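Long-range contacts in beta-fructofuranosidase (Arthrobacter, PDB 3WPU), which is a beta-fructofuranosidase of the levansucrase/invertase family, whose members are built on a five-bladed beta-propeller: residues Gly394-Leu399 against His417-Ser422; Pro58-Asp63 against Ser433-Ile438; Pro45-Ser50 against Pro409-His414; Glu368-Phe373 against Tyr421-Met426. All blocks are in the same frame, centred on the assembly; numbering follows the deposited sequence. Where two conformers were deposited one is given.

Contact 1. Residues Gly394-Leu399 against His417-Ser422; sequences GNPTNL and HFQAYS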
loop_
_atom_site.group_PDB
_atom_site.type_symbol
_atom_site.label_atom_id
_atom_site.label_comp_id
_atom_site.label_asym_id
_atom_site.label_seq_id
_atom_site.Cartn_x
_atom_site.Cartn_y
_atom_site.Cartn_z
ATOM N N GLY A 394 -11.559 8.071 1.387
ATOM C CA GLY A 394 -12.524 7.075 1.806
ATOM C C GLY A 394 -13.430 6.617 0.686
ATOM O O GLY A 394 -13.795 7.392 -0.211
ATOM N N ASN A 395 -13.765 5.341 0.700
ATOM C CA ASN A 395 -14.813 4.896 -0.207
ATOM C C ASN A 395 -16.100 5.651 0.124
ATOM O O ASN A 395 -16.312 6.088 1.265
ATOM C CB ASN A 395 -15.009 3.410 -0.107
ATOM C CG ASN A 395 -13.839 2.624 -0.670
ATOM O OD1 ASN A 395 -13.005 3.144 -1.421
ATOM N ND2 ASN A 395 -13.771 1.356 -0.313
ATOM N N PRO A 396 -16.996 5.790 -0.882
ATOM C CA PRO A 396 -18.252 6.450 -0.562
ATOM C C PRO A 396 -18.976 5.589 0.465
ATOM O O PRO A 396 -19.055 4.370 0.287
ATOM C CB PRO A 396 -19.006 6.478 -1.894
ATOM C CG PRO A 396 -18.182 5.762 -2.890
ATOM C CD PRO A 396 -16.814 5.545 -2.324
ATOM N N THR A 397 -19.492 6.246 1.508
ATOM C CA THR A 397 -19.862 5.609 2.758
ATOM C C THR A 397 -20.911 6.449 3.465
ATOM O O THR A 397 -20.735 7.652 3.635
ATOM C CB THR A 397 -18.621 5.531 3.708
ATOM O OG1 THR A 397 -17.622 4.690 3.134
ATOM C CG2 THR A 397 -19.005 4.975 5.089
ATOM N N ASN A 398 -22.022 5.810 3.854
ATOM C CA ASN A 398 -22.962 6.437 4.757
ATOM C C ASN A 398 -22.752 5.940 6.165
ATOM O O ASN A 398 -23.147 4.820 6.493
ATOM C CB ASN A 398 -24.420 6.178 4.325
ATOM C CG ASN A 398 -25.388 7.162 4.988
ATOM O OD1 ASN A 398 -25.190 7.543 6.140
ATOM N ND2 ASN A 398 -26.431 7.585 4.259
ATOM N N LEU A 399 -22.128 6.767 7.013
ATOM C CA LEU A 399 -21.832 6.340 8.391
ATOM C C LEU A 399 -23.078 6.207 9.250
ATOM O O LEU A 399 -23.009 5.615 10.325
ATOM C CB LEU A 399 -20.812 7.261 9.073
ATOM C CG LEU A 399 -19.372 7.187 8.563
ATOM C CD1 LEU A 399 -18.534 8.133 9.414
ATOM C CD2 LEU A 399 -18.783 5.785 8.577
ATOM N N HIS A 417 -19.186 1.255 -1.065
ATOM C CA HIS A 417 -18.557 1.152 0.261
ATOM C C HIS A 417 -17.296 0.293 0.245
ATOM O O HIS A 417 -16.356 0.586 0.985
ATOM C CB HIS A 417 -19.566 0.539 1.231
ATOM C CG HIS A 417 -19.232 0.671 2.679
ATOM N ND1 HIS A 417 -18.533 -0.294 3.370
ATOM C CD2 HIS A 417 -19.619 1.587 3.595
ATOM C CE1 HIS A 417 -18.466 0.047 4.648
ATOM N NE2 HIS A 417 -19.118 1.184 4.807
ATOM N N PHE A 418 -17.256 -0.726 -0.600
ATOM C CA PHE A 418 -16.102 -1.615 -0.722
ATOM C C PHE A 418 -15.469 -1.573 -2.114
ATOM O O PHE A 418 -14.827 -2.536 -2.542
ATOM C CB PHE A 418 -16.510 -3.045 -0.387
ATOM C CG PHE A 418 -17.110 -3.206 0.988
ATOM C CD1 PHE A 418 -16.321 -3.040 2.128
ATOM C CD2 PHE A 418 -18.447 -3.543 1.152
ATOM C CE1 PHE A 418 -16.852 -3.216 3.398
ATOM C CE2 PHE A 418 -18.980 -3.714 2.428
ATOM C CZ PHE A 418 -18.189 -3.529 3.547
ATOM N N GLN A 419 -15.640 -0.464 -2.831
ATOM C CA GLN A 419 -15.241 -0.393 -4.237
ATOM C C GLN A 419 -13.751 -0.472 -4.446
ATOM O O GLN A 419 -13.306 -0.758 -5.552
ATOM C CB GLN A 419 -15.761 0.885 -4.916
ATOM C CG GLN A 419 -15.095 2.159 -4.403
ATOM C CD GLN A 419 -15.593 3.407 -5.101
ATOM O OE1 GLN A 419 -16.696 3.441 -5.660
ATOM N NE2 GLN A 419 -14.766 4.431 -5.109
ATOM N N ALA A 420 -12.993 -0.144 -3.399
ATOM C CA ALA A 420 -11.549 -0.004 -3.506
ATOM C C ALA A 420 -10.881 -0.411 -2.196
ATOM O O ALA A 420 -11.396 -0.137 -1.101
ATOM C CB ALA A 420 -11.199 1.441 -3.851
ATOM N N TYR A 421 -9.745 -1.087 -2.320
ATOM C CA TYR A 421 -8.888 -1.389 -1.179
ATOM C C TYR A 421 -7.415 -1.515 -1.614
ATOM O O TYR A 421 -7.096 -1.443 -2.819
ATOM C CB TYR A 421 -9.385 -2.609 -0.353
ATOM C CG TYR A 421 -8.934 -2.489 1.076
ATOM C CD1 TYR A 421 -9.393 -1.449 1.866
ATOM C CD2 TYR A 421 -7.983 -3.355 1.610
ATOM C CE1 TYR A 421 -8.951 -1.280 3.160
ATOM C CE2 TYR A 421 -7.499 -3.180 2.901
ATOM C CZ TYR A 421 -7.994 -2.149 3.680
ATOM O OH TYR A 421 -7.560 -1.945 4.992
ATOM N N SER A 422 -6.543 -1.615 -0.601
ATOM C CA SER A 422 -5.094 -1.705 -0.764
ATOM C C SER A 422 -4.538 -0.602 -1.659
ATOM O O SER A 422 -3.639 -0.820 -2.495
ATOM C CB SER A 422 -4.695 -3.099 -1.240
ATOM O OG SER A 422 -5.078 -4.048 -0.256
HETATM O O HOH W 1 -16.267 2.371 3.292
#

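Contact 2. Residues Pro58-Asp63 against Ser433-Ile438; sequences PTVPQD and SFIDTI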
loop_
_atom_site.group_PDB
_atom_site.type_symbol
_atom_site.label_atom_id
_atom_site.label_comp_id
_atom_site.label_asym_id
_atom_site.label_seq_id
_atom_site.Cartn_x
_atom_site.Cartn_y
_atom_site.Cartn_z
ATOM N N PRO A 58 -13.815 9.078 -5.974
ATOM C CA PRO A 58 -14.836 9.023 -7.025
ATOM C C PRO A 58 -15.435 7.658 -7.150
ATOM O O PRO A 58 -14.744 6.647 -6.994
ATOM C CB PRO A 58 -14.073 9.435 -8.285
ATOM C CG PRO A 58 -12.932 10.282 -7.784
ATOM C CD PRO A 58 -12.591 9.776 -6.413
ATOM N N THR A 59 -16.745 7.619 -7.420
ATOM C CA THR A 59 -17.482 6.382 -7.463
ATOM C C THR A 59 -17.101 5.555 -8.687
ATOM O O THR A 59 -17.111 6.056 -9.825
ATOM C CB THR A 59 -18.988 6.699 -7.439
ATOM O OG1 THR A 59 -19.344 7.327 -6.193
ATOM C CG2 THR A 59 -19.839 5.446 -7.599
ATOM N N VAL A 60 -16.731 4.296 -8.451
ATOM C CA VAL A 60 -16.292 3.390 -9.506
ATOM C C VAL A 60 -17.511 2.748 -10.152
ATOM O O VAL A 60 -18.370 2.250 -9.447
ATOM C CB VAL A 60 -15.383 2.299 -8.941
ATOM C CG1 VAL A 60 -14.953 1.314 -10.001
ATOM C CG2 VAL A 60 -14.127 2.971 -8.374
ATOM N N PRO A 61 -17.558 2.730 -11.495
ATOM C CA PRO A 61 -18.747 2.055 -12.065
ATOM C C PRO A 61 -18.732 0.554 -11.853
ATOM O O PRO A 61 -17.665 -0.063 -11.805
ATOM C CB PRO A 61 -18.661 2.368 -13.549
ATOM C CG PRO A 61 -17.246 2.640 -13.798
ATOM C CD PRO A 61 -16.734 3.341 -12.546
ATOM N N GLN A 62 -19.935 -0.018 -11.764
ATOM C CA GLN A 62 -20.117 -1.437 -11.489
ATOM C C GLN A 62 -19.760 -2.301 -12.685
ATOM O O GLN A 62 -19.447 -3.474 -12.514
ATOM C CB GLN A 62 -21.557 -1.723 -11.039
ATOM C CG GLN A 62 -21.712 -3.105 -10.423
ATOM C CD GLN A 62 -22.980 -3.284 -9.608
ATOM O OE1 GLN A 62 -23.438 -2.369 -8.931
ATOM N NE2 GLN A 62 -23.530 -4.484 -9.642
ATOM N N ASP A 63 -19.827 -1.715 -13.878
ATOM C CA ASP A 63 -19.367 -2.374 -15.101
ATOM C C ASP A 63 -17.925 -1.980 -15.326
ATOM O O ASP A 63 -17.631 -0.908 -15.888
ATOM C CB ASP A 63 -20.240 -1.974 -16.285
ATOM C CG ASP A 63 -21.685 -2.329 -16.062
ATOM O OD1 ASP A 63 -22.016 -3.523 -16.193
ATOM O OD2 ASP A 63 -22.468 -1.414 -15.732
ATOM N N SER A 433 -5.708 1.294 -6.798
ATOM C CA SER A 433 -6.357 0.450 -5.796
ATOM C C SER A 433 -7.022 -0.713 -6.534
ATOM O O SER A 433 -7.157 -0.624 -7.744
ATOM C CB SER A 433 -7.431 1.254 -5.048
ATOM O OG SER A 433 -8.440 1.764 -5.908
ATOM N N PHE A 434 -7.409 -1.763 -5.810
ATOM C CA PHE A 434 -8.154 -2.867 -6.430
ATOM C C PHE A 434 -9.582 -2.814 -5.984
ATOM O O PHE A 434 -9.916 -2.379 -4.889
ATOM C CB PHE A 434 -7.511 -4.232 -6.119
ATOM C CG PHE A 434 -7.905 -4.821 -4.784
ATOM C CD1 PHE A 434 -9.046 -5.588 -4.634
ATOM C CD2 PHE A 434 -7.160 -4.570 -3.644
ATOM C CE1 PHE A 434 -9.405 -6.115 -3.397
ATOM C CE2 PHE A 434 -7.508 -5.083 -2.405
ATOM C CZ PHE A 434 -8.652 -5.843 -2.267
ATOM N N ILE A 435 -10.442 -3.390 -6.817
ATOM C CA ILE A 435 -11.873 -3.462 -6.526
ATOM C C ILE A 435 -12.232 -4.708 -5.720
ATOM O O ILE A 435 -11.864 -5.839 -6.098
ATOM C CB ILE A 435 -12.663 -3.521 -7.844
ATOM C CG1 ILE A 435 -12.447 -2.248 -8.666
ATOM C CG2 ILE A 435 -14.151 -3.709 -7.555
ATOM C CD1 ILE A 435 -13.037 -2.280 -10.061
ATOM N N ASP A 436 -12.946 -4.518 -4.616
ATOM C CA ASP A 436 -13.316 -5.653 -3.795
ATOM C C ASP A 436 -14.749 -5.991 -4.158
ATOM O O ASP A 436 -14.993 -7.031 -4.784
ATOM C CB ASP A 436 -13.140 -5.380 -2.308
ATOM C CG ASP A 436 -13.321 -6.632 -1.458
ATOM O OD1 ASP A 436 -13.797 -7.667 -1.964
ATOM O OD2 ASP A 436 -13.017 -6.563 -0.265
ATOM N N THR A 437 -15.682 -5.105 -3.809
ATOM C CA THR A 437 -17.097 -5.300 -4.184
ATOM C C THR A 437 -17.720 -3.996 -4.680
ATOM O O THR A 437 -17.434 -2.949 -4.138
ATOM C CB THR A 437 -17.903 -5.778 -2.980
ATOM O OG1 THR A 437 -17.369 -7.009 -2.535
ATOM C CG2 THR A 437 -19.432 -5.968 -3.311
ATOM N N ILE A 438 -18.610 -4.073 -5.671
ATOM C CA ILE A 438 -19.434 -2.933 -6.052
ATOM C C ILE A 438 -20.844 -3.462 -6.210
ATOM O O ILE A 438 -21.032 -4.471 -6.871
ATOM C CB ILE A 438 -18.992 -2.267 -7.368
ATOM C CG1 ILE A 438 -17.564 -1.721 -7.214
ATOM C CG2 ILE A 438 -19.941 -1.141 -7.736
ATOM C CD1 ILE A 438 -16.965 -1.159 -8.489
#

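Contact 3. Residues Pro45-Ser50 against Pro409-His414; sequences PSRENS and PDFNQH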
loop_
_atom_site.group_PDB
_atom_site.type_symbol
_atom_site.label_atom_id
_atom_site.label_comp_id
_atom_site.label_asym_id
_atom_site.label_seq_id
_atom_site.Cartn_x
_atom_site.Cartn_y
_atom_site.Cartn_z
ATOM N N PRO A 45 -29.298 10.398 3.243
ATOM C CA PRO A 45 -30.250 9.285 3.256
ATOM C C PRO A 45 -29.673 7.939 2.788
ATOM O O PRO A 45 -28.521 7.861 2.323
ATOM C CB PRO A 45 -31.347 9.752 2.302
ATOM C CG PRO A 45 -30.752 10.779 1.439
ATOM C CD PRO A 45 -29.513 11.325 2.121
ATOM N N SER A 46 -30.493 6.896 2.927
ATOM C CA SER A 46 -30.167 5.540 2.518
ATOM C C SER A 46 -29.355 5.483 1.225
ATOM O O SER A 46 -29.728 6.070 0.210
ATOM C CB SER A 46 -31.469 4.730 2.322
ATOM O OG SER A 46 -31.168 3.381 2.020
ATOM N N ARG A 47 -28.225 4.775 1.296
ATOM C CA ARG A 47 -27.321 4.515 0.161
ATOM C C ARG A 47 -26.560 5.713 -0.429
ATOM O O ARG A 47 -25.849 5.549 -1.418
ATOM C CB ARG A 47 -28.065 3.779 -0.956
ATOM C CG ARG A 47 -28.762 2.530 -0.472
ATOM C CD ARG A 47 -29.233 1.663 -1.618
ATOM N NE ARG A 47 -29.769 0.420 -1.096
ATOM C CZ ARG A 47 -30.599 -0.379 -1.763
ATOM N NH1 ARG A 47 -30.980 -0.073 -2.999
ATOM N NH2 ARG A 47 -31.044 -1.487 -1.190
ATOM N N GLU A 48 -26.691 6.903 0.156
ATOM C CA GLU A 48 -25.939 8.061 -0.292
ATOM C C GLU A 48 -24.714 8.224 0.589
ATOM O O GLU A 48 -24.721 7.782 1.726
ATOM C CB GLU A 48 -26.800 9.309 -0.246
ATOM C CG GLU A 48 -28.021 9.155 -1.154
ATOM C CD GLU A 48 -28.738 10.451 -1.453
ATOM O OE1 GLU A 48 -29.845 10.365 -2.054
ATOM O OE2 GLU A 48 -28.229 11.539 -1.091
ATOM N N ASN A 49 -23.664 8.802 0.028
ATOM C CA ASN A 49 -22.445 9.134 0.780
ATOM C C ASN A 49 -22.719 10.197 1.841
ATOM O O ASN A 49 -23.377 11.200 1.558
ATOM C CB ASN A 49 -21.423 9.651 -0.219
ATOM C CG ASN A 49 -20.073 9.913 0.397
ATOM O OD1 ASN A 49 -19.677 9.287 1.371
ATOM N ND2 ASN A 49 -19.351 10.829 -0.207
ATOM N N SER A 50 -22.211 9.973 3.058
ATOM C CA SER A 50 -22.309 10.955 4.140
ATOM C C SER A 50 -21.007 11.713 4.389
ATOM O O SER A 50 -21.000 12.628 5.213
ATOM C CB SER A 50 -22.753 10.299 5.450
ATOM O OG SER A 50 -21.743 9.492 6.051
ATOM N N PRO A 409 -23.507 -6.982 1.329
ATOM C CA PRO A 409 -23.722 -5.554 1.504
ATOM C C PRO A 409 -24.942 -5.250 2.348
ATOM O O PRO A 409 -25.944 -5.962 2.264
ATOM C CB PRO A 409 -23.918 -5.039 0.073
ATOM C CG PRO A 409 -23.239 -6.034 -0.782
ATOM C CD PRO A 409 -23.393 -7.349 -0.094
ATOM N N ASP A 410 -24.855 -4.208 3.158
ATOM C CA ASP A 410 -26.012 -3.751 3.931
ATOM C C ASP A 410 -27.060 -3.092 3.028
ATOM O O ASP A 410 -26.765 -2.289 2.158
ATOM C CB ASP A 410 -25.588 -2.770 5.020
ATOM C CG ASP A 410 -26.737 -2.400 5.955
ATOM O OD1 ASP A 410 -26.904 -3.075 6.996
ATOM O OD2 ASP A 410 -27.427 -1.407 5.672
ATOM N N PHE A 411 -28.321 -3.435 3.279
ATOM C CA PHE A 411 -29.440 -2.857 2.556
ATOM C C PHE A 411 -29.427 -1.325 2.350
ATOM O O PHE A 411 -29.848 -0.838 1.309
ATOM C CB PHE A 411 -30.737 -3.249 3.292
ATOM C CG PHE A 411 -31.980 -2.873 2.555
ATOM C CD1 PHE A 411 -32.595 -1.645 2.772
ATOM C CD2 PHE A 411 -32.534 -3.750 1.634
ATOM C CE1 PHE A 411 -33.747 -1.297 2.084
ATOM C CE2 PHE A 411 -33.682 -3.409 0.947
ATOM C CZ PHE A 411 -34.284 -2.180 1.168
ATOM N N ASN A 412 -28.935 -0.563 3.332
ATOM C CA ASN A 412 -28.993 0.893 3.290
ATOM C C ASN A 412 -27.638 1.575 3.005
ATOM O O ASN A 412 -27.508 2.790 3.127
ATOM C CB ASN A 412 -29.525 1.423 4.621
ATOM C CG ASN A 412 -31.005 1.143 4.808
ATOM O OD1 ASN A 412 -31.396 0.434 5.730
ATOM N ND2 ASN A 412 -31.817 1.696 3.935
ATOM N N GLN A 413 -26.653 0.781 2.632
ATOM C CA GLN A 413 -25.279 1.303 2.515
ATOM C C GLN A 413 -24.986 1.739 1.076
ATOM O O GLN A 413 -25.635 1.272 0.120
ATOM C CB GLN A 413 -24.300 0.248 3.021
ATOM C CG GLN A 413 -22.885 0.766 3.250
ATOM C CD GLN A 413 -22.889 2.107 3.951
ATOM O OE1 GLN A 413 -22.660 3.149 3.327
ATOM N NE2 GLN A 413 -23.205 2.096 5.237
ATOM N N HIS A 414 -24.024 2.643 0.894
ATOM C CA HIS A 414 -23.627 3.103 -0.432
ATOM C C HIS A 414 -23.028 1.904 -1.183
ATOM O O HIS A 414 -22.233 1.158 -0.620
ATOM C CB HIS A 414 -22.601 4.254 -0.339
ATOM C CG HIS A 414 -22.355 4.944 -1.648
ATOM N ND1 HIS A 414 -21.723 4.333 -2.707
ATOM C CD2 HIS A 414 -22.687 6.181 -2.085
ATOM C CE1 HIS A 414 -21.661 5.161 -3.731
ATOM N NE2 HIS A 414 -22.230 6.296 -3.376
#

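Contact 4. Residues Glu368-Phe373 against Tyr421-Met426; sequences EGVYGF and YSHYVM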
loop_
_atom_site.group_PDB
_atom_site.type_symbol
_atom_site.label_atom_id
_atom_site.label_comp_id
_atom_site.label_asym_id
_atom_site.label_seq_id
_atom_site.Cartn_x
_atom_site.Cartn_y
_atom_site.Cartn_z
ATOM N N GLU A 368 -13.931 2.697 4.703
ATOM C CA GLU A 368 -12.809 1.967 4.106
ATOM C C GLU A 368 -11.914 2.928 3.341
ATOM O O GLU A 368 -12.433 3.826 2.682
ATOM C CB GLU A 368 -13.333 0.987 3.063
ATOM C CG GLU A 368 -14.282 -0.072 3.600
ATOM C CD GLU A 368 -13.590 -1.334 4.100
ATOM O OE1 GLU A 368 -12.701 -1.854 3.423
ATOM O OE2 GLU A 368 -13.965 -1.852 5.162
ATOM N N GLY A 369 -10.588 2.798 3.422
ATOM C CA GLY A 369 -9.736 3.543 2.507
ATOM C C GLY A 369 -8.465 4.086 3.109
ATOM O O GLY A 369 -7.929 3.509 4.052
ATOM N N VAL A 370 -8.009 5.180 2.529
ATOM C CA VAL A 370 -6.701 5.738 2.856
ATOM C C VAL A 370 -6.772 6.722 3.998
ATOM O O VAL A 370 -7.492 7.724 3.932
ATOM C CB VAL A 370 -6.089 6.494 1.637
ATOM C CG1 VAL A 370 -4.688 6.993 1.999
ATOM C CG2 VAL A 370 -6.075 5.608 0.402
ATOM N N TYR A 371 -5.909 6.490 4.981
ATOM C CA TYR A 371 -5.706 7.393 6.095
ATOM C C TYR A 371 -4.287 7.900 5.968
ATOM O O TYR A 371 -3.424 7.202 5.428
ATOM C CB TYR A 371 -5.987 6.668 7.422
ATOM C CG TYR A 371 -7.472 6.386 7.544
ATOM C CD1 TYR A 371 -8.033 5.293 6.920
ATOM C CD2 TYR A 371 -8.311 7.281 8.203
ATOM C CE1 TYR A 371 -9.394 5.044 6.991
ATOM C CE2 TYR A 371 -9.676 7.052 8.269
ATOM C CZ TYR A 371 -10.214 5.961 7.634
ATOM O OH TYR A 371 -11.590 5.772 7.733
ATOM N N GLY A 372 -4.072 9.129 6.391
ATOM C CA GLY A 372 -2.729 9.696 6.332
ATOM C C GLY A 372 -2.417 10.668 7.414
ATOM O O GLY A 372 -3.290 11.164 8.141
ATOM N N PHE A 373 -1.116 10.957 7.503
ATOM C CA PHE A 373 -0.504 11.627 8.642
ATOM C C PHE A 373 0.701 12.415 8.137
ATOM O O PHE A 373 1.405 11.927 7.272
ATOM C CB PHE A 373 -0.066 10.588 9.689
ATOM C CG PHE A 373 -1.164 9.640 10.092
ATOM C CD1 PHE A 373 -1.951 9.876 11.206
ATOM C CD2 PHE A 373 -1.410 8.526 9.304
ATOM C CE1 PHE A 373 -2.988 9.019 11.542
ATOM C CE2 PHE A 373 -2.439 7.665 9.624
ATOM C CZ PHE A 373 -3.226 7.911 10.740
ATOM N N TYR A 421 -9.745 -1.087 -2.320
ATOM C CA TYR A 421 -8.888 -1.389 -1.179
ATOM C C TYR A 421 -7.415 -1.515 -1.614
ATOM O O TYR A 421 -7.096 -1.443 -2.819
ATOM C CB TYR A 421 -9.385 -2.609 -0.353
ATOM C CG TYR A 421 -8.934 -2.489 1.076
ATOM C CD1 TYR A 421 -9.393 -1.449 1.866
ATOM C CD2 TYR A 421 -7.983 -3.355 1.610
ATOM C CE1 TYR A 421 -8.951 -1.280 3.160
ATOM C CE2 TYR A 421 -7.499 -3.180 2.901
ATOM C CZ TYR A 421 -7.994 -2.149 3.680
ATOM O OH TYR A 421 -7.560 -1.945 4.992
ATOM N N SER A 422 -6.543 -1.615 -0.601
ATOM C CA SER A 422 -5.094 -1.705 -0.764
ATOM C C SER A 422 -4.538 -0.602 -1.659
ATOM O O SER A 422 -3.639 -0.820 -2.495
ATOM C CB SER A 422 -4.695 -3.099 -1.240
ATOM O OG SER A 422 -5.078 -4.048 -0.256
ATOM N N HIS A 423 -5.035 0.603 -1.431
ATOM C CA HIS A 423 -4.642 1.742 -2.208
ATOM C C HIS A 423 -3.131 1.977 -2.059
ATOM O O HIS A 423 -2.508 1.613 -1.046
ATOM C CB HIS A 423 -5.306 3.003 -1.691
ATOM C CG HIS A 423 -6.800 2.970 -1.665
ATOM N ND1 HIS A 423 -7.523 2.067 -0.922
ATOM C CD2 HIS A 423 -7.703 3.789 -2.248
ATOM C CE1 HIS A 423 -8.813 2.329 -1.058
ATOM N NE2 HIS A 423 -8.946 3.367 -1.859
ATOM N N TYR A 424 -2.573 2.599 -3.078
ATOM C CA TYR A 424 -1.152 2.919 -3.091
ATOM C C TYR A 424 -0.996 4.267 -3.754
ATOM O O TYR A 424 -1.470 4.475 -4.870
ATOM C CB TYR A 424 -0.397 1.823 -3.855
ATOM C CG TYR A 424 1.078 2.117 -3.947
ATOM C CD1 TYR A 424 1.937 1.807 -2.902
ATOM C CD2 TYR A 424 1.592 2.733 -5.068
ATOM C CE1 TYR A 424 3.281 2.129 -2.954
ATOM C CE2 TYR A 424 2.948 3.045 -5.146
ATOM C CZ TYR A 424 3.784 2.732 -4.114
ATOM O OH TYR A 424 5.150 3.022 -4.164
ATOM N N VAL A 425 -0.316 5.193 -3.054
ATOM C CA VAL A 425 -0.134 6.561 -3.528
ATOM C C VAL A 425 1.164 6.656 -4.342
ATOM O O VAL A 425 2.242 6.321 -3.852
ATOM C CB VAL A 425 -0.087 7.571 -2.349
ATOM C CG1 VAL A 425 -0.095 8.984 -2.887
ATOM C CG2 VAL A 425 -1.270 7.333 -1.404
ATOM N N MET A 426 1.009 7.116 -5.579
ATOM C CA MET A 426 2.047 7.179 -6.583
ATOM C C MET A 426 2.477 8.623 -6.755
ATOM O O MET A 426 1.807 9.547 -6.286
ATOM C CB MET A 426 1.492 6.649 -7.908
ATOM C CG MET A 426 0.920 5.263 -7.751
ATOM S SD MET A 426 0.436 4.410 -9.273
ATOM C CE MET A 426 -0.947 5.436 -9.791
#

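Contact 1. Residues Gly394-Leu399 against His417-Ser422
Asn-395 reaches across to the backbone of His-417 and Ala-420 within the long connection that runs from one antiparallel sheet of the beta-propeller to the next. The case illustrates how one side-chain amide can bridge two parts of a loop lacking regular structure. Both N-H groups of ND2 are used. One runs nearly straight to Ala-420 O (2.9 Å, 170° at the hydrogen) and arrives on a lone pair in the carbonyl plane. The other meets His-417 O at 3.0 Å from ND2, coming from well above the plane of that carbonyl. With CG beside the backbone N (chi1 -69°), the Asn-395 amide lies along the 417-420 chain, and its OD1 packs 3.5 Å from Ala-420 CB. Next to it the Pro-396 ring crosses the Gln-419 side chain at about a right angle, Pro-396 CD sitting 3.6 Å from Gln-419 NE2. The polar end of Gln-419 is committed to a third piece of chain, through OE1 to Val-60 N and NE2 to Pro-58 O.

Packing is looser at the other end, where Thr-397 and His-417 touch obliquely, CG2 lying 3.8 Å from CD2, and share a bridging water. Thr-397 OG1 gives its own proton to Asn-395 O (2.7 Å). The water donates to Thr-397 OG1 and to His-417 O, and its oxygen stands 3.3 Å above the centre of the His-417 ring.

Contact 2. Residues Pro58-Asp63 against Ser433-Ile438
Gln-62, whose NE2 donates to the carbonyl oxygen of Asp-443, lays its side chain alongside Ile-438, where the loop 58-63 meets a short strand. The contact is a worked example of packing without a direct polar bond: no hydrogen bond links the two segments. Gln-62 and Ile-438 run past one another in opposite directions. CB of Gln-62 lies 3.7 Å from CG2 of Ile-438, and farther out CD passes 3.6 Å from the carbonyl O of Ile-438. The extended glutamine chain (chi1 -166°) keeps its aliphatic part over the isoleucine while its amide travels on to the neighbouring strand.

The buried half is mostly apolar. Ile-438 branches two ways: CG2 serves Gln-62, whereas CD1, at the end of an extended CG1 arm, reaches Val-60. There CG1 of Val-60 meets CD1 of Ile-438 at 3.5 Å, the two side chains crossing at about a right angle, and Pro-61 O lies 3.6 Å from the same CD1. Ile-435 approaches Val-60 more distantly, with Ile-435 CD1 4.1 Å from Val-60 CG1. The partly exposed Pro-61 and Gln-62 mark the outer side of this cluster.

In the chain the loop 58-63 lies between helix 30-38 and strand 72-81. It rests on 433-438, which runs from strand 430-434, in an antiparallel sheet of the beta-propeller, into the two-stranded ribbon of 437-438 and 443-446.

Contact 3. Residues Pro45-Ser50 against Pro409-His414
Two beta turns meet at the protein surface, where Ser-46 and Arg-47 in a type II turn (Pro-45 to Glu-48) face Phe-411 and Asn-412 in a type I turn (Asp-410 to Gln-413). The first turn lies between helix 30-38 and strand 72-81, the second between strands 391-394 and 423-425. Their backbones are joined by Arg-47 N donating to Asn-412 O (2.8 Å), and beside this bond Asn-412 ND2 donates to Ser-46 OG (2.6 Å), which lies in the amide plane.

Arginine shows here how one side chain can address a neighbour twice. Its extended chain brings NE and NH2 side-on to a single acceptor, Phe-411 O, at 2.7 and 2.8 Å, with NH2 arriving on a lone pair. The same NH2 stands 3.8 Å above the centre of the Phe-411 ring. CZ follows behind it, 4.9 Å from the ring centroid and 3° off the normal, a cation-pi contact. At the other end, His-414 CD2 lies 3.3 Å from Arg-47 O.

Asp-410 OD2 accepts from Asn-412 N at 2.9 Å, so the second loop combines an Asx turn with a type I beta turn, an arrangement typical of aspartate at a turn's first position.

Contact 4. Residues Glu368-Phe373 against Tyr421-Met426
Gly-369 and Tyr-421 bring their CA atoms to 6.2 Å, and Val-370 and His-423 follow at 6.8 Å, yet no hydrogen bond joins the two backbones. Strand 369-373 belongs to one sheet, and 423-425 to another. At Ser-422 the second chain turns a corner. Gly-369 begins its strand at phi 142°, psi -152°, and its bare CA lies 3.9 Å from CE1 of His-423.

With no backbone bond between them, the two sheets meet largely through side chains. Val-370 lays CG2 over one face of the His-423 imidazole, 3.4 Å from CG. The branch can do this because CG2 stands beside the backbone N, while CG1 is turned away from it. This is the interface between successive sheets of the beta-propeller; the centre of the contact lies about 7 Å from the centre of the chain, and Ile-354 and Leu-393 of the first sheet add to the packing around the histidine.

Glu-368 supplies the polar end. Its chain bends at CB-CG (chi2 -89°), and OE1 comes to 3.7 Å from CD1 of Tyr-421, obliquely to the ring. The carboxylate's bonds go to other partners: OE1 to His-356 ND1, OE2 to Arg-357 N. His-356 also stacks on the Tyr-421 ring, whose OH is hydrogen-bonded to Glu-338 OE2.

From the N terminus, residues 45-50 come first and close a very long loop with 409-414 in contact 3. Residues 58-63 follow and close another with 433-438 in contact 2; these two loops cross. Later, 368-373 reaches 421-426 in contact 4, and 394-399 reaches 417-422 in contact 1, the shortest closure. Sharing Tyr-421 and Ser-422, both lie within the span of contact 2 and cross contact 3. Contact 3 ties the chain ahead of strand 72-81 to the connection between two propeller sheets and contact 2 ties it to the strands that follow; contact 1 braces that connection internally, and contact 4 joins the two sheets. Contacts 3 and 4 stay about 9 Å apart at their nearest atoms.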